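Local coordinates for Rho GTPase-activating protein 26 (Gallus gallus, PDB 1F7C) that activates the GTPase activity of RhoA and Cdc42 through its RhoGAP domain, the part of the longer protein described here, at residues Trp92-Lys95 and Thr96-Ala100; Arg143-Glu146 and Lys147-Gln150; Leu154-Asn157 and His158-Lys161; Gln201-Val204 and Ile205-Leu208. All coordinates share one frame; numbering follows the deposited sequence.

Contact 1. Residues Trp92-Lys95 and Thr96-Ala100; sequences WEIK and TITSA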
loop_
_atom_site.group_PDB
_atom_site.type_symbol
_atom_site.label_atom_id
_atom_site.label_comp_id
_atom_site.label_asym_id
_atom_site.label_seq_id
_atom_site.Cartn_x
_atom_site.Cartn_y
_atom_site.Cartn_z
ATOM N N TRP A 92 8.133 20.077 -3.855
ATOM C CA TRP A 92 7.745 18.800 -4.449
ATOM C C TRP A 92 6.237 18.626 -4.634
ATOM O O TRP A 92 5.463 18.765 -3.690
ATOM C CB TRP A 92 8.298 17.653 -3.600
ATOM C CG TRP A 92 9.796 17.558 -3.620
ATOM C CD1 TRP A 92 10.651 17.798 -2.580
ATOM C CD2 TRP A 92 10.619 17.207 -4.744
ATOM N NE1 TRP A 92 11.955 17.617 -2.986
ATOM C CE2 TRP A 92 11.963 17.253 -4.310
ATOM C CE3 TRP A 92 10.350 16.858 -6.077
ATOM C CZ2 TRP A 92 13.037 16.963 -5.163
ATOM C CZ3 TRP A 92 11.417 16.571 -6.922
ATOM C CH2 TRP A 92 12.742 16.624 -6.461
ATOM N N GLU A 93 5.834 18.317 -5.861
ATOM C CA GLU A 93 4.427 18.111 -6.186
ATOM C C GLU A 93 3.905 16.832 -5.534
ATOM O O GLU A 93 4.653 15.869 -5.355
ATOM C CB GLU A 93 4.260 18.024 -7.700
ATOM C CG GLU A 93 4.743 19.263 -8.429
ATOM C CD GLU A 93 4.764 19.086 -9.935
ATOM O OE1 GLU A 93 3.677 18.910 -10.537
ATOM O OE2 GLU A 93 5.873 19.118 -10.517
ATOM N N ILE A 94 2.621 16.831 -5.183
ATOM C CA ILE A 94 1.985 15.677 -4.558
ATOM C C ILE A 94 2.046 14.457 -5.492
ATOM O O ILE A 94 2.354 13.349 -5.052
ATOM C CB ILE A 94 0.495 15.986 -4.191
ATOM C CG1 ILE A 94 0.425 16.971 -3.011
ATOM C CG2 ILE A 94 -0.239 14.698 -3.845
ATOM C CD1 ILE A 94 0.972 16.427 -1.704
ATOM N N LYS A 95 1.746 14.664 -6.773
ATOM C CA LYS A 95 1.783 13.593 -7.768
ATOM C C LYS A 95 3.182 12.953 -7.773
ATOM O O LYS A 95 3.336 11.760 -8.014
ATOM C CB LYS A 95 1.463 14.166 -9.155
ATOM C CG LYS A 95 2.435 15.266 -9.601
ATOM C CD LYS A 95 1.872 16.157 -10.713
ATOM C CE LYS A 95 1.526 15.380 -11.977
ATOM N NZ LYS A 95 1.063 16.271 -13.088
ATOM N N THR A 96 4.192 13.768 -7.495
ATOM C CA THR A 96 5.582 13.326 -7.455
ATOM C C THR A 96 5.851 12.497 -6.202
ATOM O O THR A 96 6.540 11.477 -6.253
ATOM C CB THR A 96 6.539 14.543 -7.459
ATOM O OG1 THR A 96 6.378 15.274 -8.681
ATOM C CG2 THR A 96 7.980 14.099 -7.329
ATOM N N ILE A 97 5.305 12.952 -5.078
ATOM C CA ILE A 97 5.470 12.276 -3.803
ATOM C C ILE A 97 4.724 10.940 -3.721
ATOM O O ILE A 97 5.205 10.005 -3.073
ATOM C CB ILE A 97 5.022 13.199 -2.654
ATOM C CG1 ILE A 97 5.942 14.426 -2.617
ATOM C CG2 ILE A 97 5.025 12.431 -1.315
ATOM C CD1 ILE A 97 5.505 15.521 -1.667
ATOM N N THR A 98 3.563 10.839 -4.368
ATOM C CA THR A 98 2.809 9.584 -4.332
ATOM C C THR A 98 3.425 8.591 -5.307
ATOM O O THR A 98 3.368 7.380 -5.093
ATOM C CB THR A 98 1.310 9.763 -4.697
ATOM O OG1 THR A 98 1.190 10.266 -6.030
ATOM C CG2 THR A 98 0.637 10.723 -3.728
ATOM N N SER A 99 4.004 9.107 -6.386
ATOM C CA SER A 99 4.644 8.243 -7.365
ATOM C C SER A 99 5.937 7.684 -6.781
ATOM O O SER A 99 6.297 6.538 -7.040
ATOM C CB SER A 99 4.917 9.006 -8.662
ATOM O OG SER A 99 3.737 9.075 -9.450
ATOM N N ALA A 100 6.615 8.490 -5.968
ATOM C CA ALA A 100 7.848 8.053 -5.341
ATOM C C ALA A 100 7.540 6.858 -4.457
ATOM O O ALA A 100 8.265 5.860 -4.463
ATOM C CB ALA A 100 8.445 9.174 -4.510
HETATM O O HOH W 1 7.482 17.764 -8.305
#

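Contact 2. Residues Arg143-Glu146 and Lys147-Gln150; sequences RLPE and KNRQ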
loop_
_atom_site.group_PDB
_atom_site.type_symbol
_atom_site.label_atom_id
_atom_site.label_comp_id
_atom_site.label_asym_id
_atom_site.label_seq_id
_atom_site.Cartn_x
_atom_site.Cartn_y
_atom_site.Cartn_z
ATOM N N ARG A 143 1.316 -13.672 10.486
ATOM C CA ARG A 143 2.337 -14.663 10.256
ATOM C C ARG A 143 3.494 -14.089 9.437
ATOM O O ARG A 143 4.548 -14.710 9.316
ATOM C CB ARG A 143 1.713 -15.892 9.594
ATOM C CG ARG A 143 0.791 -16.624 10.563
ATOM C CD ARG A 143 0.424 -18.002 10.083
ATOM N NE ARG A 143 -0.648 -17.985 9.100
ATOM C CZ ARG A 143 -0.944 -19.011 8.310
ATOM N NH1 ARG A 143 -0.240 -20.136 8.383
ATOM N NH2 ARG A 143 -1.954 -18.919 7.456
ATOM N N LEU A 144 3.305 -12.887 8.902
ATOM C CA LEU A 144 4.347 -12.229 8.120
ATOM C C LEU A 144 5.465 -11.744 9.027
ATOM O O LEU A 144 5.260 -11.521 10.204
ATOM C CB LEU A 144 3.796 -11.001 7.388
ATOM C CG LEU A 144 2.740 -11.159 6.299
ATOM C CD1 LEU A 144 2.243 -9.781 5.874
ATOM C CD2 LEU A 144 3.331 -11.904 5.121
ATOM N N PRO A 145 6.675 -11.590 8.486
ATOM C CA PRO A 145 7.776 -11.102 9.327
ATOM C C PRO A 145 7.422 -9.668 9.777
ATOM O O PRO A 145 6.796 -8.903 9.034
ATOM C CB PRO A 145 8.978 -11.108 8.379
ATOM C CG PRO A 145 8.629 -12.178 7.371
ATOM C CD PRO A 145 7.147 -12.009 7.152
ATOM N N GLU A 146 7.840 -9.311 10.982
ATOM C CA GLU A 146 7.580 -7.998 11.557
ATOM C C GLU A 146 7.651 -6.828 10.576
ATOM O O GLU A 146 6.704 -6.056 10.463
ATOM C CB GLU A 146 8.559 -7.741 12.704
ATOM C CG GLU A 146 8.320 -6.446 13.445
ATOM C CD GLU A 146 6.982 -6.429 14.157
ATOM O OE1 GLU A 146 6.606 -5.354 14.675
ATOM O OE2 GLU A 146 6.312 -7.486 14.205
ATOM N N LYS A 147 8.771 -6.704 9.870
ATOM C CA LYS A 147 8.962 -5.617 8.923
ATOM C C LYS A 147 7.905 -5.484 7.826
ATOM O O LYS A 147 7.509 -4.367 7.490
ATOM C CB LYS A 147 10.364 -5.705 8.299
ATOM C CG LYS A 147 11.481 -5.526 9.326
ATOM C CD LYS A 147 12.859 -5.323 8.690
ATOM C CE LYS A 147 13.321 -6.547 7.926
ATOM N NZ LYS A 147 14.722 -6.399 7.458
ATOM N N ASN A 148 7.452 -6.598 7.260
ATOM C CA ASN A 148 6.437 -6.535 6.216
ATOM C C ASN A 148 5.137 -6.084 6.844
ATOM O O ASN A 148 4.446 -5.218 6.306
ATOM C CB ASN A 148 6.229 -7.899 5.555
ATOM C CG ASN A 148 7.497 -8.423 4.884
ATOM O OD1 ASN A 148 8.500 -8.660 5.548
ATOM N ND2 ASN A 148 7.453 -8.593 3.565
ATOM N N ARG A 149 4.814 -6.679 7.986
ATOM C CA ARG A 149 3.596 -6.350 8.708
ATOM C C ARG A 149 3.573 -4.859 9.074
ATOM O O ARG A 149 2.572 -4.166 8.860
ATOM C CB ARG A 149 3.484 -7.218 9.973
ATOM C CG ARG A 149 2.302 -6.845 10.871
ATOM C CD ARG A 149 2.039 -7.817 12.028
ATOM N NE ARG A 149 3.254 -8.175 12.755
ATOM C CZ ARG A 149 4.017 -9.218 12.444
ATOM N NH1 ARG A 149 3.681 -10.004 11.427
ATOM N NH2 ARG A 149 5.123 -9.468 13.132
ATOM N N GLN A 150 4.692 -4.368 9.598
ATOM C CA GLN A 150 4.796 -2.980 10.005
ATOM C C GLN A 150 4.588 -1.991 8.876
ATOM O O GLN A 150 3.821 -1.046 9.023
ATOM C CB GLN A 150 6.147 -2.715 10.654
ATOM C CG GLN A 150 6.115 -2.689 12.166
ATOM C CD GLN A 150 7.462 -2.302 12.759
ATOM O OE1 GLN A 150 8.104 -1.346 12.300
ATOM N NE2 GLN A 150 7.893 -3.033 13.786
#

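Contact 3. Residues Leu154-Asn157 and His158-Lys161; sequences LLMN and HLAK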
loop_
_atom_site.group_PDB
_atom_site.type_symbol
_atom_site.label_atom_id
_atom_site.label_comp_id
_atom_site.label_asym_id
_atom_site.label_seq_id
_atom_site.Cartn_x
_atom_site.Cartn_y
_atom_site.Cartn_z
ATOM N N LEU A 154 1.381 0.768 8.263
ATOM C CA LEU A 154 1.449 2.199 7.999
ATOM C C LEU A 154 0.700 2.533 6.727
ATOM O O LEU A 154 -0.019 3.521 6.671
ATOM C CB LEU A 154 2.896 2.663 7.828
ATOM C CG LEU A 154 3.843 2.611 9.020
ATOM C CD1 LEU A 154 5.262 2.955 8.558
ATOM C CD2 LEU A 154 3.382 3.580 10.080
ATOM N N LEU A 155 0.888 1.715 5.697
ATOM C CA LEU A 155 0.233 1.934 4.423
ATOM C C LEU A 155 -1.283 1.825 4.462
ATOM O O LEU A 155 -1.962 2.686 3.922
ATOM C CB LEU A 155 0.772 0.967 3.375
ATOM C CG LEU A 155 1.919 1.499 2.520
ATOM C CD1 LEU A 155 2.481 0.364 1.656
ATOM C CD2 LEU A 155 1.415 2.653 1.660
ATOM N N MET A 156 -1.809 0.771 5.083
ATOM C CA MET A 156 -3.257 0.588 5.148
ATOM C C MET A 156 -3.959 1.640 6.030
ATOM O O MET A 156 -5.074 2.075 5.738
ATOM C CB MET A 156 -3.598 -0.825 5.640
ATOM C CG MET A 156 -3.180 -1.960 4.702
ATOM S SD MET A 156 -3.788 -1.771 3.009
ATOM C CE MET A 156 -2.318 -1.204 2.211
ATOM N N ASN A 157 -3.304 2.042 7.112
ATOM C CA ASN A 157 -3.862 3.048 8.003
ATOM C C ASN A 157 -4.018 4.337 7.197
ATOM O O ASN A 157 -5.059 4.997 7.252
ATOM C CB ASN A 157 -2.908 3.275 9.176
ATOM C CG ASN A 157 -3.374 4.371 10.110
ATOM O OD1 ASN A 157 -4.245 4.159 10.952
ATOM N ND2 ASN A 157 -2.798 5.555 9.960
ATOM N N HIS A 158 -2.974 4.665 6.433
ATOM C CA HIS A 158 -2.935 5.863 5.598
ATOM C C HIS A 158 -3.950 5.839 4.458
ATOM O O HIS A 158 -4.605 6.852 4.176
ATOM C CB HIS A 158 -1.520 6.065 5.024
ATOM C CG HIS A 158 -1.454 7.064 3.907
ATOM N ND1 HIS A 158 -1.560 8.423 4.110
ATOM C CD2 HIS A 158 -1.330 6.893 2.568
ATOM C CE1 HIS A 158 -1.503 9.047 2.947
ATOM N NE2 HIS A 158 -1.363 8.142 1.996
ATOM N N LEU A 159 -4.079 4.695 3.794
ATOM C CA LEU A 159 -5.027 4.577 2.686
ATOM C C LEU A 159 -6.475 4.691 3.174
ATOM O O LEU A 159 -7.324 5.205 2.456
ATOM C CB LEU A 159 -4.824 3.258 1.925
ATOM C CG LEU A 159 -3.492 3.109 1.168
ATOM C CD1 LEU A 159 -3.525 1.838 0.354
ATOM C CD2 LEU A 159 -3.261 4.292 0.250
ATOM N N ALA A 160 -6.750 4.227 4.392
ATOM C CA ALA A 160 -8.101 4.307 4.957
ATOM C C ALA A 160 -8.513 5.776 5.120
ATOM O O ALA A 160 -9.682 6.124 4.954
ATOM C CB ALA A 160 -8.159 3.604 6.315
ATOM N N LYS A 161 -7.540 6.620 5.449
ATOM C CA LYS A 161 -7.758 8.043 5.623
ATOM C C LYS A 161 -7.964 8.678 4.263
ATOM O O LYS A 161 -8.793 9.573 4.109
ATOM C CB LYS A 161 -6.550 8.696 6.294
ATOM C CG LYS A 161 -6.374 8.377 7.756
ATOM C CD LYS A 161 -5.195 9.163 8.286
ATOM C CE LYS A 161 -4.874 8.815 9.710
ATOM N NZ LYS A 161 -3.779 9.712 10.183
HETATM O O HOH W 2 -1.576 7.665 8.600
#

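Contact 4. Residues Gln201-Val204 and Ile205-Leu208; sequences QNIV and IEIL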
loop_
_atom_site.group_PDB
_atom_site.type_symbol
_atom_site.label_atom_id
_atom_site.label_comp_id
_atom_site.label_asym_id
_atom_site.label_seq_id
_atom_site.Cartn_x
_atom_site.Cartn_y
_atom_site.Cartn_z
ATOM N N GLN A 201 -6.552 -9.987 -6.204
ATOM C CA GLN A 201 -5.404 -9.337 -5.594
ATOM C C GLN A 201 -5.902 -7.984 -5.101
ATOM O O GLN A 201 -5.449 -7.468 -4.079
ATOM C CB GLN A 201 -4.290 -9.117 -6.613
ATOM C CG GLN A 201 -3.862 -10.367 -7.357
ATOM C CD GLN A 201 -2.508 -10.189 -8.028
ATOM O OE1 GLN A 201 -2.198 -9.119 -8.563
ATOM N NE2 GLN A 201 -1.697 -11.240 -8.009
ATOM N N ASN A 202 -6.851 -7.417 -5.840
ATOM C CA ASN A 202 -7.429 -6.130 -5.502
ATOM C C ASN A 202 -8.377 -6.219 -4.300
ATOM O O ASN A 202 -8.423 -5.308 -3.482
ATOM C CB ASN A 202 -8.154 -5.554 -6.720
ATOM C CG ASN A 202 -7.227 -5.361 -7.908
ATOM O OD1 ASN A 202 -6.021 -5.582 -7.809
ATOM N ND2 ASN A 202 -7.787 -4.943 -9.037
ATOM N N ILE A 203 -9.116 -7.321 -4.196
ATOM C CA ILE A 203 -10.045 -7.537 -3.085
ATOM C C ILE A 203 -9.280 -7.618 -1.760
ATOM O O ILE A 203 -9.761 -7.176 -0.708
ATOM C CB ILE A 203 -10.844 -8.856 -3.266
ATOM C CG1 ILE A 203 -11.629 -8.819 -4.582
ATOM C CG2 ILE A 203 -11.786 -9.068 -2.096
ATOM C CD1 ILE A 203 -12.580 -7.645 -4.699
ATOM N N VAL A 204 -8.084 -8.191 -1.824
ATOM C CA VAL A 204 -7.247 -8.331 -0.647
ATOM C C VAL A 204 -6.906 -6.937 -0.097
ATOM O O VAL A 204 -7.034 -6.691 1.104
ATOM C CB VAL A 204 -5.947 -9.130 -0.985
ATOM C CG1 VAL A 204 -4.918 -8.977 0.125
ATOM C CG2 VAL A 204 -6.283 -10.611 -1.168
ATOM N N ILE A 205 -6.487 -6.027 -0.973
ATOM C CA ILE A 205 -6.148 -4.686 -0.529
ATOM C C ILE A 205 -7.386 -4.007 0.081
ATOM O O ILE A 205 -7.290 -3.347 1.118
ATOM C CB ILE A 205 -5.604 -3.838 -1.690
ATOM C CG1 ILE A 205 -4.420 -4.563 -2.349
ATOM C CG2 ILE A 205 -5.204 -2.458 -1.184
ATOM C CD1 ILE A 205 -3.318 -5.014 -1.399
ATOM N N GLU A 206 -8.542 -4.191 -0.558
ATOM C CA GLU A 206 -9.784 -3.613 -0.077
ATOM C C GLU A 206 -10.093 -4.077 1.332
ATOM O O GLU A 206 -10.451 -3.273 2.192
ATOM C CB GLU A 206 -10.943 -3.991 -0.988
ATOM C CG GLU A 206 -10.954 -3.286 -2.327
ATOM C CD GLU A 206 -12.173 -3.663 -3.131
ATOM O OE1 GLU A 206 -13.167 -4.099 -2.508
ATOM O OE2 GLU A 206 -12.151 -3.519 -4.371
ATOM N N ILE A 207 -9.966 -5.375 1.569
ATOM C CA ILE A 207 -10.230 -5.927 2.886
ATOM C C ILE A 207 -9.273 -5.346 3.927
ATOM O O ILE A 207 -9.673 -5.036 5.038
ATOM C CB ILE A 207 -10.101 -7.462 2.877
ATOM C CG1 ILE A 207 -11.230 -8.068 2.037
ATOM C CG2 ILE A 207 -10.161 -8.001 4.299
ATOM C CD1 ILE A 207 -11.038 -9.545 1.691
ATOM N N LEU A 208 -8.010 -5.187 3.555
ATOM C CA LEU A 208 -7.017 -4.643 4.472
ATOM C C LEU A 208 -7.261 -3.183 4.815
ATOM O O LEU A 208 -6.942 -2.747 5.921
ATOM C CB LEU A 208 -5.612 -4.806 3.897
ATOM C CG LEU A 208 -5.062 -6.239 3.887
ATOM C CD1 LEU A 208 -3.661 -6.239 3.303
ATOM C CD2 LEU A 208 -5.045 -6.797 5.298
#

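Contact 1. Residues Trp92-Lys95 and Thr96-Ala100
Trp-92 and Ile-97 make the apolar contact at the start of helix 94-106. CD1 of Ile-97 lies 4.0 Å from CB of Trp-92. CG2 of Thr-96 comes obliquely to the indole of Trp-92, 3.8 Å from its CE3. CG1 of Ile-97 sits anti to its carbonyl carbon (chi1 -64°), which carries the chain back over the first turn. Cutting Ile-97 back to an alanine is likely to leave CB of Trp-92 without its neighbour and to open a gap against Cys-44 and Ala-47 of helix 35-51.

The polar contacts start at Glu-93, the N-cap residue. Its carbonyl O accepts from N of Ile-97 at 3.0 Å. N of Thr-98 bonds to O of Ile-94 at 2.9 Å. N of Ser-99 reaches O of Lys-95 at 3.2 Å. The hydroxyl OG of Ser-99 accepts from N of Gly-63.

One water joins N and OE2 of Glu-93 to OG1 of Thr-96, 2.7 Å from that hydroxyl. OE2 also forms a salt bridge with Arg-67 of helix 65-76. This is the N-terminal first turn of a helix, with Glu-93 at the N-cap, in the all-helical RhoGAP fold. The side chain of Thr-98 is about 8 Å from that of Arg-60, the predicted arginine finger.

Contact 2. Residues Arg143-Glu146 and Lys147-Gln150
Arg-149 and Glu-146 meet in the first turn of helix 146-164, at a helix N-terminus of the RhoGAP domain. Pro-145 is the N-cap residue. Its carbonyl O accepts from N of Arg-149 at 3.2 Å and only weakly from N of Asn-148. O of Glu-146 accepts from N of Gln-150 at 2.8 Å, which continues the helical pattern.

The side chain of Arg-149 folds back over this turn. CG is anti to the backbone N (chi1 174°) and the chain bends at chi3, which brings the guanidinium back to the residues before the helix. CA of Glu-146 and O of Pro-145 lie over one of its faces. NH2 of Arg-149 makes a salt bridge with OE2 of Glu-146 at 2.5 Å, with the carboxylate and guanidinium planes 64° apart. NH1 of Arg-149 donates to O of Leu-144, also at 2.5 Å, from above that carbonyl plane. Both lengths are short, and their exact values are doubtful. NH1 has a weak second bond to O of Val-141, at the end of helix 130-141. A leucine in place of Arg-149 would probably leave OE2 of Glu-146 without its charged mate and O of Leu-144 without this donor.

OD1 of Asn-148 lies 3.8 Å from CB of Pro-145, and its ND2 bonds to O of Leu-112. Leu-144 packs on Phe-117 of helix 115-125.

The second carboxylate oxygen, OE1 of Glu-146, takes a nearly straight 2.8 Å bond from NE2 of Gln-150, on the anti side of the carboxylate.

Contact 3. Residues Leu154-Asn157 and His158-Lys161
Asn-157 and Lys-161 lie one turn apart on helix 146-164. The amide nitrogen ND2 of Asn-157 comes 3.9 Å from CE of Lys-161. CG of Asn-157 is anti to the backbone N (chi1 176°), which swings the amide forward along the helix. A water accepts weakly from ND2 of Asn-157 and from NZ of Lys-161. NZ also has a long, weak ion pair with Glu-49. The backbone bond from N of Lys-161 to O of Asn-157 is weak as well, at 3.5 Å.

His-158 contributes mainly its backbone and CB to the turn. Its N donates to O of Leu-154 at 3.2 Å, and its CB lies 3.4 Å from the same oxygen. The imidazole leaves this turn. ND1 bonds to Glu-49 of helix 35-51, and NE2 to the hydroxyl of Tyr-59 in the loop beyond it.

Leu-159 packs on the preceding turn. Its N bonds to O of Leu-155 at 2.9 Å. Its CD1 touches CE of Met-156 at 3.8 Å, where the methionine chain bends at chi2 and chi3. Both side chains also pack on Ile-209.

The helix thus pairs apolar packing with polar links to its neighbours. Partners on both ring nitrogens probably restrain rotation of the buried imidazole, and the carboxylate of Glu-49 would probably polarise it.

Contact 4. Residues Gln201-Val204 and Ile205-Leu208
Ile-203 and Ile-207 are joined by a backbone hydrogen bond in helix 198-210, from N of Ile-207 to O of Ile-203 at 2.9 Å. The same i to i+4 step links N of Glu-206 to O of Asn-202. It is repeated from N of Leu-208 to O of Val-204 at 3.0 Å.

Among the side chains, CG2 of Ile-203 meets CD1 of Ile-207 at 3.9 Å. CG2 is anti to the backbone N of Ile-203, which places this methyl where CD1 of Ile-207 can meet it. CG1 of Ile-207 also lies 3.2 Å from O of Ile-203. Val-204 and Leu-208 touch more loosely, with CG1 of Val-204 and CD1 of Leu-208 4.4 Å apart.

These residues place the helix within the all-helical RhoGAP domain. Ile-207 and Leu-208 pack on Ile-137 of helix 130-141, while Ile-205 meets Leu-184 of helix 173-184. Val-204 packs on Ala-125 of helix 115-125.

Ile-205 sends CG1 back to 3.5 Å from O of Gln-201. Glu-206 has an extended chain beyond CG, and its CG lies 3.4 Å from O of Asn-202. Its OE2 approaches CD1 of Ile-203 at 4.2 Å, and the side chain also packs on Val-173 and Ala-174.

Overall arrangement
All four contacts lie within the RhoGAP domain and follow one another along the chain. Contacts 2 and 3 share helix 146-164, with centres 16 Å apart. Contact 3 touches contact 4 directly: SD of Met-156 packs on CB of Leu-208 at 3.7 Å. Contact 1 touches none of the others. Its centre is 17 Å from that of contact 3, and it lies across the chain's centre from contacts 2 and 4. Contacts 1 and 3 are the two near the predicted arginine finger, Arg-60, whose side chain is about 11 Å from that of Leu-159. Tyr-59, next to Arg-60, meets Thr-98 of contact 1 and His-158 of contact 3. Contacts 2 and 4 lie away from this site.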